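Local coordinates for protein tyrosinase (Aspergillus oryzae, PDB 6JU8) that probably catalyses, through a dinuclear copper centre, the oxidation of L-tyrosine and L-dopa by O2 to L-dopaquinone, a step of melanin biosynthesis, at residues P281-M286 with E329-N334; T304-K309 with F395-S400; L168-L173 with D369-L374. The protein carries 1 engineered substitution. All coordinates share one frame; numbering follows the deposited sequence.

Interaction 1 of 3, residues P281-M286 with E329-N334; sequences PTLQDM and EAIHNN. With CU (copper (II) ion), chain D.
Glu329 O, in the helix whose Ile331 meets Leu283 and Met286, is gripped by two donors of its own helix. His332 ND1 donates to Glu329 O at 3.1 Å, in the carbonyl plane and on a lone pair, with an N-H...O angle of 144°, well short of straight; Asn333 N gives the usual helical bond. The carbonyl lies almost in the imidazole plane and, with the copper bond, holds the ring's rotation: His332 NE2, across the ring from ND1, binds copper at 2.2 Å. Water 1, also a copper ligand, lies at the ring edge, while His336 and His376 complete the protein's share of the site. The carbonyl probably makes the imidazole a slightly stronger donor to the metal. The CB of His332 points away from 281-286, whereas that of Ile331 points toward it. Its two branches divide the contact: Ile331 CG2 meets Leu283 CD1 at 3.8 Å, and CD1 reaches Met286 CG at 3.8 Å. Leu283 sends CG anti to its backbone N (chi1 175°), which carries CD1 towards Ile331. Within 281-286, Thr282 OG1 caps the helix by accepting from Asp285 N (3.0 Å, 164°). Leu283 also packs on Val335 and Trp338, and Ile331 on Leu290, so helix 283-292 covers a flank of the copper-binding helix 328-340 on the side turned from the metal.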
loop_
_atom_site.group_PDB
_atom_site.type_symbol
_atom_site.label_atom_id
_atom_site.label_comp_id
_atom_site.label_asym_id
_atom_site.label_seq_id
_atom_site.Cartn_x
_atom_site.Cartn_y
_atom_site.Cartn_z
ATOM N N PRO A 281 18.850 -15.158 17.010
ATOM C CA PRO A 281 17.758 -14.630 17.817
ATOM C C PRO A 281 16.696 -13.933 16.981
ATOM O O PRO A 281 16.966 -13.375 15.927
ATOM C CB PRO A 281 18.444 -13.594 18.716
ATOM C CG PRO A 281 19.885 -14.004 18.702
ATOM C CD PRO A 281 20.130 -14.440 17.276
ATOM N N THR A 282 15.478 -13.962 17.509
ATOM C CA THR A 282 14.439 -13.072 17.002
ATOM C C THR A 282 14.762 -11.613 17.336
ATOM O O THR A 282 15.682 -11.341 18.139
ATOM C CB THR A 282 13.094 -13.432 17.629
ATOM O OG1 THR A 282 13.176 -13.197 19.046
ATOM C CG2 THR A 282 12.726 -14.900 17.412
ATOM N N LEU A 283 14.026 -10.670 16.736
ATOM C CA LEU A 283 14.252 -9.273 17.087
ATOM C C LEU A 283 13.953 -9.041 18.568
ATOM O O LEU A 283 14.669 -8.269 19.213
ATOM C CB LEU A 283 13.456 -8.346 16.177
ATOM C CG LEU A 283 13.505 -6.850 16.503
ATOM C CD1 LEU A 283 14.928 -6.293 16.532
ATOM C CD2 LEU A 283 12.644 -6.088 15.475
ATOM N N GLN A 284 12.900 -9.680 19.116
ATOM C CA GLN A 284 12.636 -9.456 20.543
ATOM C C GLN A 284 13.779 -9.995 21.397
ATOM O O GLN A 284 14.215 -9.357 22.375
ATOM C CB GLN A 284 11.317 -10.106 20.951
ATOM C CG GLN A 284 10.981 -9.902 22.426
ATOM C CD GLN A 284 9.603 -10.452 22.748
ATOM O OE1 GLN A 284 9.511 -11.573 23.215
ATOM N NE2 GLN A 284 8.552 -9.689 22.472
ATOM N N ASP A 285 14.238 -11.207 21.070
ATOM C CA ASP A 285 15.319 -11.761 21.901
ATOM C C ASP A 285 16.604 -10.967 21.765
ATOM O O ASP A 285 17.357 -10.797 22.734
ATOM C CB ASP A 285 15.534 -13.239 21.554
ATOM C CG ASP A 285 16.523 -13.851 22.545
ATOM O OD1 ASP A 285 16.339 -13.703 23.766
ATOM O OD2 ASP A 285 17.464 -14.498 22.084
ATOM N N MET A 286 16.893 -10.504 20.541
ATOM C CA MET A 286 18.128 -9.707 20.378
ATOM C C MET A 286 18.065 -8.459 21.234
ATOM O O MET A 286 19.062 -8.023 21.836
ATOM C CB MET A 286 18.335 -9.342 18.900
ATOM C CG MET A 286 19.743 -8.877 18.615
ATOM S SD MET A 286 20.941 -10.218 18.630
ATOM C CE MET A 286 20.759 -10.789 16.926
ATOM N N GLU A 329 23.297 0.067 17.765
ATOM C CA GLU A 329 23.282 0.644 16.423
ATOM C C GLU A 329 23.045 -0.450 15.380
ATOM O O GLU A 329 22.281 -0.228 14.435
ATOM C CB GLU A 329 24.601 1.359 16.142
ATOM C CG GLU A 329 24.594 2.122 14.829
ATOM C CD GLU A 329 25.828 2.971 14.608
ATOM O OE1 GLU A 329 26.843 2.863 15.331
ATOM O OE2 GLU A 329 25.780 3.751 13.635
ATOM N N ALA A 330 23.670 -1.606 15.551
ATOM C CA ALA A 330 23.496 -2.735 14.629
ATOM C C ALA A 330 22.048 -3.199 14.622
ATOM O O ALA A 330 21.472 -3.508 13.571
ATOM C CB ALA A 330 24.460 -3.856 15.033
ATOM N N ILE A 331 21.428 -3.339 15.802
ATOM C CA ILE A 331 20.017 -3.727 15.830
ATOM C C ILE A 331 19.197 -2.692 15.064
ATOM O O ILE A 331 18.358 -2.992 14.214
ATOM C CB ILE A 331 19.471 -3.889 17.259
ATOM C CG1 ILE A 331 20.151 -5.064 17.983
ATOM C CG2 ILE A 331 17.962 -4.060 17.246
ATOM C CD1 ILE A 331 19.758 -5.213 19.442
ATOM N N HIS A 332 19.418 -1.420 15.393
ATOM C CA HIS A 332 18.738 -0.300 14.751
ATOM C C HIS A 332 18.892 -0.326 13.238
ATOM O O HIS A 332 17.932 0.010 12.529
ATOM C CB HIS A 332 19.302 0.993 15.343
ATOM C CG HIS A 332 19.499 2.142 14.407
ATOM N ND1 HIS A 332 20.610 2.282 13.592
ATOM C CD2 HIS A 332 18.749 3.251 14.201
ATOM C CE1 HIS A 332 20.514 3.420 12.922
ATOM N NE2 HIS A 332 19.379 4.045 13.264
ATOM N N ASN A 333 20.057 -0.700 12.717
ATOM C CA ASN A 333 20.310 -0.745 11.268
ATOM C C ASN A 333 19.449 -1.815 10.630
ATOM O O ASN A 333 18.881 -1.599 9.549
ATOM C CB ASN A 333 21.786 -1.089 11.040
ATOM C CG ASN A 333 22.770 0.021 11.352
ATOM O OD1 ASN A 333 22.387 1.134 11.665
ATOM N ND2 ASN A 333 24.053 -0.341 11.303
ATOM N N ASN A 334 19.368 -2.976 11.261
ATOM C CA ASN A 334 18.514 -4.045 10.746
ATOM C C ASN A 334 17.064 -3.585 10.732
ATOM O O ASN A 334 16.338 -3.816 9.752
ATOM C CB ASN A 334 18.704 -5.299 11.598
ATOM C CG ASN A 334 19.948 -6.052 11.195
ATOM O OD1 ASN A 334 19.945 -6.784 10.200
ATOM N ND2 ASN A 334 21.009 -5.917 11.977
HETATM CU CU CU D . 18.006 5.459 12.331
HETATM O O HOH W 1 19.514 6.987 11.586
#

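Interaction 2 of 3, residues T304-K309 with F395-S400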
loop_
_atom_site.group_PDB
_atom_site.type_symbol
_atom_site.label_atom_id
_atom_site.label_comp_id
_atom_site.label_asym_id
_atom_site.label_seq_id
_atom_site.Cartn_x
_atom_site.Cartn_y
_atom_site.Cartn_z
ATOM N N THR A 304 28.419 0.413 16.065
ATOM C CA THR A 304 29.144 -0.525 15.208
ATOM C C THR A 304 30.630 -0.225 15.162
ATOM O O THR A 304 31.424 -1.078 14.725
ATOM C CB THR A 304 28.562 -0.498 13.773
ATOM O OG1 THR A 304 28.483 0.854 13.326
ATOM C CG2 THR A 304 27.146 -1.069 13.774
ATOM N N ARG A 305 31.104 0.942 15.609
ATOM C CA ARG A 305 32.531 1.243 15.491
ATOM C C ARG A 305 33.390 0.397 16.415
ATOM O O ARG A 305 34.592 0.219 16.162
ATOM C CB ARG A 305 32.784 2.740 15.758
ATOM C CG ARG A 305 34.254 3.102 15.555
ATOM C CD ARG A 305 34.540 4.567 15.758
ATOM N NE ARG A 305 33.959 5.422 14.732
ATOM C CZ ARG A 305 34.429 6.615 14.398
ATOM N NH1 ARG A 305 33.791 7.304 13.449
ATOM N NH2 ARG A 305 35.522 7.117 14.982
ATOM N N TYR A 306 32.797 -0.099 17.513
ATOM C CA TYR A 306 33.656 -0.703 18.540
ATOM C C TYR A 306 34.406 -1.901 17.994
ATOM O O TYR A 306 35.598 -2.031 18.227
ATOM C CB TYR A 306 32.838 -1.120 19.763
ATOM C CG TYR A 306 33.685 -1.383 20.989
ATOM C CD1 TYR A 306 33.999 -0.353 21.864
ATOM C CD2 TYR A 306 34.165 -2.663 21.275
ATOM C CE1 TYR A 306 34.760 -0.571 22.993
ATOM C CE2 TYR A 306 34.924 -2.893 22.412
ATOM C CZ TYR A 306 35.222 -1.847 23.255
ATOM O OH TYR A 306 35.972 -2.030 24.395
ATOM N N ASP A 307 33.692 -2.762 17.262
ATOM C CA ASP A 307 34.380 -3.925 16.710
ATOM C C ASP A 307 33.992 -4.050 15.245
ATOM O O ASP A 307 32.996 -4.721 14.944
ATOM C CB ASP A 307 34.037 -5.189 17.488
ATOM C CG ASP A 307 34.944 -6.375 17.235
ATOM O OD1 ASP A 307 35.692 -6.400 16.235
ATOM O OD2 ASP A 307 34.926 -7.328 18.049
ATOM N N ASP A 308 34.729 -3.422 14.358
ATOM C CA ASP A 308 34.537 -3.502 12.915
ATOM C C ASP A 308 34.145 -4.894 12.421
ATOM O O ASP A 308 33.268 -5.036 11.573
ATOM C CB ASP A 308 35.814 -3.105 12.144
ATOM C CG ASP A 308 36.065 -1.609 12.274
ATOM O OD1 ASP A 308 35.056 -0.898 12.434
ATOM O OD2 ASP A 308 37.228 -1.137 12.213
ATOM N N LYS A 309 34.853 -5.902 12.912
ATOM C CA LYS A 309 34.766 -7.272 12.434
ATOM C C LYS A 309 33.367 -7.858 12.554
ATOM O O LYS A 309 32.959 -8.680 11.728
ATOM C CB LYS A 309 35.751 -8.148 13.219
ATOM N N PHE A 395 30.904 6.957 27.721
ATOM C CA PHE A 395 32.024 7.576 27.034
ATOM C C PHE A 395 33.327 7.466 27.819
ATOM O O PHE A 395 34.164 8.375 27.705
ATOM C CB PHE A 395 31.729 9.040 26.658
ATOM C CG PHE A 395 30.629 9.179 25.630
ATOM C CD1 PHE A 395 29.283 9.287 25.996
ATOM C CD2 PHE A 395 30.917 9.176 24.272
ATOM C CE1 PHE A 395 28.259 9.388 25.072
ATOM C CE2 PHE A 395 29.912 9.294 23.331
ATOM C CZ PHE A 395 28.570 9.391 23.711
ATOM N N ASN A 396 33.542 6.377 28.542
ATOM C CA ASN A 396 34.691 6.316 29.452
ATOM C C ASN A 396 35.494 5.045 29.250
ATOM O O ASN A 396 36.475 4.838 29.967
ATOM C CB ASN A 396 34.263 6.496 30.909
ATOM C CG ASN A 396 33.315 5.421 31.387
ATOM O OD1 ASN A 396 32.504 4.904 30.615
ATOM N ND2 ASN A 396 33.382 5.059 32.662
ATOM N N ASP A 397 35.175 4.209 28.259
ATOM C CA ASP A 397 36.137 3.170 27.872
ATOM C C ASP A 397 37.187 3.765 26.946
ATOM O O ASP A 397 37.073 4.902 26.481
ATOM C CB ASP A 397 35.412 2.007 27.182
ATOM C CG ASP A 397 34.665 2.520 25.963
ATOM O OD1 ASP A 397 33.511 2.981 26.103
ATOM O OD2 ASP A 397 35.278 2.535 24.861
ATOM N N ASP A 398 38.249 2.998 26.699
ATOM C CA ASP A 398 39.392 3.521 25.963
ATOM C C ASP A 398 39.051 3.946 24.547
ATOM O O ASP A 398 39.684 4.831 23.951
ATOM C CB ASP A 398 40.520 2.485 25.955
ATOM C CG ASP A 398 41.100 2.273 27.337
ATOM O OD1 ASP A 398 41.047 3.177 28.191
ATOM O OD2 ASP A 398 41.595 1.151 27.569
ATOM N N LYS A 399 38.024 3.329 23.955
ATOM C CA LYS A 399 37.681 3.652 22.576
ATOM C C LYS A 399 36.747 4.844 22.471
ATOM O O LYS A 399 36.948 5.760 21.666
ATOM C CB LYS A 399 37.048 2.442 21.893
ATOM C CG LYS A 399 38.014 1.286 21.702
ATOM C CD LYS A 399 37.457 0.273 20.715
ATOM C CE LYS A 399 38.101 -1.073 20.991
ATOM N NZ LYS A 399 37.907 -1.981 19.838
ATOM N N SER A 400 35.727 4.893 23.319
ATOM C CA SER A 400 34.688 5.919 23.133
ATOM C C SER A 400 35.048 7.232 23.805
ATOM O O SER A 400 34.390 8.254 23.542
ATOM C CB SER A 400 33.352 5.342 23.611
ATOM O OG SER A 400 33.267 5.320 25.023
#
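Tyr306 turns CG anti to its backbone N (chi1 -164°), while Lys399 sets CG beside its own N (chi1 -67°) and runs extended from there, and these settings lay the lysine chain across one face of the phenol ring at about a right angle. Lys399 CD lies 3.8 Å from the centroid of the Tyr306 ring as a CH-pi contact, offset toward the rim. Farther along, Lys399 NZ stands over the same face, 4.2 Å from the Tyr306 centroid, in a cation-pi interaction. The ammonium is fixed by a second hold on the same residue, since Lys399 NZ donates to Tyr306 O at 2.8 Å, with a C=O...N angle of 155°. Asp397 comes to the ring differently: its OD2 sits at the edge, near the ring plane, 3.7 Å from Tyr306 CE1, with the carboxylate steeply inclined to the ring. Asp397 OD2 also accepts from Lys399 N at 3.0 Å and Ser400 N at 2.9 Å, both from one face of the carboxylate. Asp397 OD1 takes the hydroxyl of Ser400, OG to OD1 2.6 Å, and is bonded by Gly299 N as well; Tyr306 OH pairs with Asn297 ND2. Two loops on the periphery, away from the copper site, are thus joined by a lysine-tyrosine cation-pi pair beside an Asx turn built on Asp397.

Interaction 3 of 3, residues L168-L173 with D369-L374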
loop_
_atom_site.group_PDB
_atom_site.type_symbol
_atom_site.label_atom_id
_atom_site.label_comp_id
_atom_site.label_asym_id
_atom_site.label_seq_id
_atom_site.Cartn_x
_atom_site.Cartn_y
_atom_site.Cartn_z
ATOM N N LEU A 168 5.519 -9.178 15.974
ATOM C CA LEU A 168 5.946 -7.790 15.950
ATOM C C LEU A 168 5.269 -7.095 14.782
ATOM O O LEU A 168 5.014 -7.704 13.734
ATOM C CB LEU A 168 7.469 -7.745 15.816
ATOM C CG LEU A 168 8.283 -8.545 16.833
ATOM C CD1 LEU A 168 9.762 -8.470 16.479
ATOM C CD2 LEU A 168 8.026 -8.008 18.234
ATOM N N ARG A 169 4.948 -5.820 14.937
ATOM C CA ARG A 169 4.220 -5.126 13.883
ATOM C C ARG A 169 4.633 -3.668 13.816
ATOM O O ARG A 169 4.919 -3.043 14.853
ATOM C CB ARG A 169 2.706 -5.124 14.140
ATOM C CG ARG A 169 2.066 -6.520 14.150
ATOM C CD ARG A 169 0.556 -6.334 14.313
ATOM N NE ARG A 169 -0.112 -7.602 14.624
ATOM C CZ ARG A 169 -1.370 -7.641 15.049
ATOM N NH1 ARG A 169 -2.038 -6.497 15.221
ATOM N NH2 ARG A 169 -1.932 -8.819 15.304
ATOM N N LEU A 170 4.569 -3.095 12.609
ATOM C CA LEU A 170 4.544 -1.625 12.553
ATOM C C LEU A 170 3.392 -1.048 13.377
ATOM O O LEU A 170 2.354 -1.679 13.560
ATOM C CB LEU A 170 4.368 -1.131 11.115
ATOM C CG LEU A 170 5.433 -1.513 10.102
ATOM C CD1 LEU A 170 5.258 -0.775 8.774
ATOM C CD2 LEU A 170 6.840 -1.333 10.615
ATOM N N PRO A 171 3.515 0.182 13.865
ATOM C CA PRO A 171 2.403 0.785 14.630
ATOM C C PRO A 171 1.089 0.763 13.857
ATOM O O PRO A 171 1.040 1.021 12.642
ATOM C CB PRO A 171 2.834 2.255 14.761
ATOM C CG PRO A 171 4.329 2.188 14.725
ATOM C CD PRO A 171 4.661 1.099 13.713
ATOM N N ILE A 172 0.015 0.541 14.613
ATOM C CA ILE A 172 -1.332 0.660 14.041
ATOM C C ILE A 172 -1.445 1.923 13.198
ATOM O O ILE A 172 -1.857 1.911 12.029
ATOM C CB ILE A 172 -2.403 0.666 15.144
ATOM C CG1 ILE A 172 -2.418 -0.625 15.985
ATOM C CG2 ILE A 172 -3.770 0.916 14.549
ATOM C CD1 ILE A 172 -3.115 -0.483 17.327
ATOM N N LEU A 173 -1.098 3.045 13.840
ATOM C CA LEU A 173 -1.413 4.333 13.205
ATOM C C LEU A 173 -0.574 4.519 11.958
ATOM O O LEU A 173 -0.994 5.179 11.006
ATOM C CB LEU A 173 -1.199 5.432 14.262
ATOM C CG LEU A 173 -1.501 6.855 13.832
ATOM C CD1 LEU A 173 -2.942 6.994 13.362
ATOM C CD2 LEU A 173 -1.250 7.820 14.996
ATOM N N ASP A 369 10.676 9.306 6.000
ATOM C CA ASP A 369 9.533 8.464 6.355
ATOM C C ASP A 369 9.126 8.781 7.784
ATOM O O ASP A 369 9.998 8.658 8.670
ATOM C CB ASP A 369 9.899 6.984 6.222
ATOM C CG ASP A 369 8.683 6.079 6.391
ATOM O OD1 ASP A 369 7.857 6.394 7.294
ATOM O OD2 ASP A 369 8.591 5.060 5.665
ATOM N N PRO A 370 7.899 9.178 8.064
ATOM C CA PRO A 370 7.536 9.554 9.442
ATOM C C PRO A 370 7.795 8.485 10.488
ATOM O O PRO A 370 7.933 8.820 11.676
ATOM C CB PRO A 370 6.023 9.856 9.314
ATOM C CG PRO A 370 5.902 10.375 7.898
ATOM C CD PRO A 370 6.788 9.450 7.086
ATOM N N ILE A 371 7.837 7.190 10.133
ATOM C CA ILE A 371 8.178 6.187 11.136
ATOM C C ILE A 371 9.614 6.324 11.644
ATOM O O ILE A 371 9.934 5.819 12.729
ATOM C CB ILE A 371 7.929 4.753 10.632
ATOM C CG1 ILE A 371 7.761 3.794 11.819
ATOM C CG2 ILE A 371 8.999 4.313 9.646
ATOM C CD1 ILE A 371 7.441 2.367 11.431
ATOM N N PHE A 372 10.499 6.965 10.884
ATOM C CA PHE A 372 11.879 7.199 11.300
ATOM C C PHE A 372 11.925 7.677 12.747
ATOM O O PHE A 372 12.710 7.205 13.579
ATOM C CB PHE A 372 12.527 8.251 10.388
ATOM C CG PHE A 372 13.906 8.669 10.837
ATOM C CD1 PHE A 372 14.058 9.710 11.746
ATOM C CD2 PHE A 372 15.032 8.016 10.341
ATOM C CE1 PHE A 372 15.331 10.078 12.168
ATOM C CE2 PHE A 372 16.295 8.384 10.733
ATOM C CZ PHE A 372 16.426 9.427 11.644
ATOM N N TRP A 373 11.109 8.674 13.063
ATOM C CA TRP A 373 11.188 9.352 14.347
ATOM C C TRP A 373 10.671 8.473 15.472
ATOM O O TRP A 373 11.130 8.568 16.602
ATOM C CB TRP A 373 10.357 10.637 14.238
ATOM C CG TRP A 373 10.708 11.459 13.027
ATOM C CD1 TRP A 373 10.091 11.432 11.802
ATOM C CD2 TRP A 373 11.747 12.450 12.926
ATOM N NE1 TRP A 373 10.692 12.327 10.943
ATOM C CE2 TRP A 373 11.706 12.971 11.620
ATOM C CE3 TRP A 373 12.713 12.952 13.823
ATOM C CZ2 TRP A 373 12.582 13.964 11.189
ATOM C CZ3 TRP A 373 13.589 13.939 13.388
ATOM C CH2 TRP A 373 13.523 14.444 12.068
ATOM N N LEU A 374 9.694 7.630 15.144
ATOM C CA LEU A 374 9.129 6.687 16.127
ATOM C C LEU A 374 10.097 5.563 16.434
ATOM O O LEU A 374 10.251 5.165 17.594
ATOM C CB LEU A 374 7.810 6.143 15.575
ATOM C CG LEU A 374 6.769 7.169 15.137
ATOM C CD1 LEU A 374 5.533 6.452 14.607
ATOM C CD2 LEU A 374 6.397 8.150 16.243
#
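Ile371 CD1 makes the two closer contacts across the segments, touching Leu170 CD2 at 3.8 Å and Pro171 CD at 3.8 Å. The methyl gets there because the isoleucine chain is stretched: CG1 lies anti to the backbone N (chi1 -158°) and CD1 continues the line. Leu170 crosses it at about a right angle. One turn on, Leu374 CD1 approaches the same proline ring, 4.4 Å from Pro171 CG, a looser contact. All four side chains are buried in the common central domain of tyrosinase, where the loop carrying Leu170 and Pro171 packs on helix 371-389, which also bears the copper ligand His376. The backbone of Ile371 is held by the turn ahead of it: Asp369 OD1 accepts from Ile371 N at 2.9 Å (N-H...O 162°) on the anti side of its carboxylate, a capping bond, and Asp369 O takes the backbone N of Phe372. Asp369 OD2 in turn forms a salt bridge with Lys239. Around the apolar group, Val339 of helix 328-340 packs on both Leu170 and Ile371, and Ile26 of helix 26-34 on Pro171 and Leu374. Beyond it, Arg169 hydrogen-bonds Asn245 O of the second subunit and makes a cation-pi contact with Tyr246 of that subunit.

Interaction 1 stands between the other two: its centre is about 19 Å from that of interaction 2 and about 16 Å from that of interaction 3, whereas those two lie about 30 Å apart and do not touch. It meets interaction 2 through a probable hydrogen bond from Thr304 N to Glu329 OE1 (3.0 Å), and interaction 3 through packing of Leu283 CB on Leu168 CD1 (3.7 Å). Helices 328-340 and 371-389, used by interactions 1 and 3, supply the histidines of one copper: His332 and His336 from the first, His376 from the second. The Ile371 side chain is about 9 Å from a bound copper; interaction 2 remains peripheral.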